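Local coordinates for nadb-ler3 (Gallus gallus, PDB 3WXB), which reduces carbonyl compounds with NAD(P)H as a short-chain dehydrogenase/reductase found in chicken fatty liver, at residues Gly22-Val26 with Ser168-Ala172. Numbering follows the deposited sequence.
Sequences GELRV and SCSKA
Ser170 reaches across to the extended run 22-26 with its hydroxyl, and the backbone N of Arg25 donates to OG at 2.7 Å along a nearly straight line (163°). OG lies anti to Ser170's own carbonyl carbon (chi1 -72°), a torsion that sends the hydroxyl to the backbone of Arg25 and keeps it clear of the serine's own C=O. A water sits 2.6 Å from Ser170 OG and donates to Glu23 O, so the hydroxyl reaches Arg25 N directly and Glu23 O through the water, spanning Leu24. Ser170 CB comes to 3.3 Å from Arg25 O. Beside this polar link Leu24 and Cys169 make an apolar pair, CD2 of the leucine lying 4.1 Å from CB of the cysteine. Val26 sets CG1 3.4 Å from the carbonyl oxygen of Cys169 and also touches Ser170 CA. Leu24 continues onto Leu255 and Ser259, and Cys169 meets Leu258, so helix 247-260 packs on both segments. Arg25 takes part mainly through its backbone; its side chain bends off and rests on Asn51. Within 168-172 the bend is an ST turn, in which Ser168 OG accepts from Ser170 N at 3.1 Å and so helps to set the residue that carries the bridging hydroxyl. With an alanine here in place of Ser170, the N-H of Arg25 would probably lose its acceptor and the water its link to this loop. In this Rossmann-type fold the contact ties together the approaches to strands 28-31 and 173-177, away from the NADPH site. The polar hold between the two loops thus rests mainly on one serine hydroxyl, while Cys169 O is buried against Leu24 CD2 and Val26 CG1 with no hydrogen-bond partner, probably at some energetic cost.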
loop_
_atom_site.group_PDB
_atom_site.type_symbol
_atom_site.label_atom_id
_atom_site.label_comp_id
_atom_site.label_asym_id
_atom_site.label_seq_id
_atom_site.Cartn_x
_atom_site.Cartn_y
_atom_site.Cartn_z
ATOM N N GLY A 22 -25.989 6.802 16.288
ATOM C CA GLY A 22 -26.146 5.537 16.929
ATOM C C GLY A 22 -25.542 5.639 18.309
ATOM O O GLY A 22 -25.086 6.716 18.743
ATOM N N GLU A 23 -25.502 4.518 18.991
ATOM C CA GLU A 23 -24.883 4.526 20.277
ATOM C C GLU A 23 -23.400 4.138 20.178
ATOM O O GLU A 23 -23.061 3.089 19.629
ATOM C CB GLU A 23 -25.677 3.633 21.229
ATOM C CG GLU A 23 -26.897 4.373 21.728
ATOM C CD GLU A 23 -27.437 3.810 23.043
ATOM O OE1 GLU A 23 -26.621 3.291 23.874
ATOM O OE2 GLU A 23 -28.683 3.910 23.226
ATOM N N LEU A 24 -22.519 5.032 20.614
ATOM C CA LEU A 24 -21.102 4.686 20.680
ATOM C C LEU A 24 -20.788 4.675 22.154
ATOM O O LEU A 24 -20.697 5.733 22.758
ATOM C CB LEU A 24 -20.249 5.779 20.018
ATOM C CG LEU A 24 -19.160 5.468 19.011
ATOM C CD1 LEU A 24 -18.204 6.657 18.964
ATOM C CD2 LEU A 24 -18.416 4.175 19.175
ATOM N N ARG A 25 -20.613 3.502 22.728
ATOM C CA ARG A 25 -20.323 3.373 24.144
ATOM C C ARG A 25 -18.919 2.817 24.298
ATOM O O ARG A 25 -18.727 1.590 24.265
ATOM C CB ARG A 25 -21.288 2.369 24.777
ATOM C CG ARG A 25 -22.746 2.771 24.739
ATOM C CD ARG A 25 -23.435 2.173 26.000
ATOM N NE ARG A 25 -22.946 2.828 27.238
ATOM C CZ ARG A 25 -23.712 3.288 28.237
ATOM N NH1 ARG A 25 -25.048 3.152 28.208
ATOM N NH2 ARG A 25 -23.136 3.861 29.295
ATOM N N VAL A 26 -17.929 3.701 24.440
ATOM C CA VAL A 26 -16.534 3.249 24.546
ATOM C C VAL A 26 -15.969 3.664 25.916
ATOM O O VAL A 26 -15.949 4.855 26.269
ATOM C CB VAL A 26 -15.668 3.712 23.330
ATOM C CG1 VAL A 26 -16.386 3.462 22.030
ATOM C CG2 VAL A 26 -15.317 5.148 23.407
ATOM N N SER A 168 -18.314 -4.613 17.016
ATOM C CA SER A 168 -18.740 -3.189 16.889
ATOM C C SER A 168 -17.634 -2.211 17.357
ATOM O O SER A 168 -16.675 -2.610 17.956
ATOM C CB SER A 168 -19.995 -2.929 17.738
ATOM O OG SER A 168 -19.624 -2.817 19.091
ATOM N N CYS A 169 -17.816 -0.930 17.134
ATOM C CA CYS A 169 -16.822 0.004 17.588
ATOM C C CYS A 169 -16.978 0.319 19.076
ATOM O O CYS A 169 -16.153 1.031 19.638
ATOM C CB CYS A 169 -16.872 1.253 16.726
ATOM S SG CYS A 169 -16.419 0.822 15.060
ATOM N N SER A 170 -18.026 -0.215 19.718
ATOM C CA SER A 170 -18.207 -0.021 21.166
ATOM C C SER A 170 -17.528 -1.190 21.890
ATOM O O SER A 170 -17.154 -1.069 23.053
ATOM C CB SER A 170 -19.697 0.058 21.561
ATOM O OG SER A 170 -20.295 1.288 21.151
ATOM N N LYS A 171 -17.335 -2.303 21.205
ATOM C CA LYS A 171 -16.738 -3.507 21.806
ATOM C C LYS A 171 -15.174 -3.526 21.723
ATOM O O LYS A 171 -14.465 -3.310 22.719
ATOM C CB LYS A 171 -17.406 -4.742 21.197
ATOM C CG LYS A 171 -16.745 -6.136 21.539
ATOM C CD LYS A 171 -17.507 -7.304 20.889
ATOM C CE LYS A 171 -16.835 -8.598 21.280
ATOM N NZ LYS A 171 -17.609 -9.807 20.855
ATOM N N ALA A 172 -14.615 -3.792 20.540
ATOM C CA ALA A 172 -13.162 -3.754 20.378
ATOM C C ALA A 172 -12.958 -3.481 18.910
ATOM O O ALA A 172 -13.415 -4.283 18.081
ATOM C CB ALA A 172 -12.535 -5.093 20.733
HETATM O O HOH W 1 -21.154 0.861 18.787
#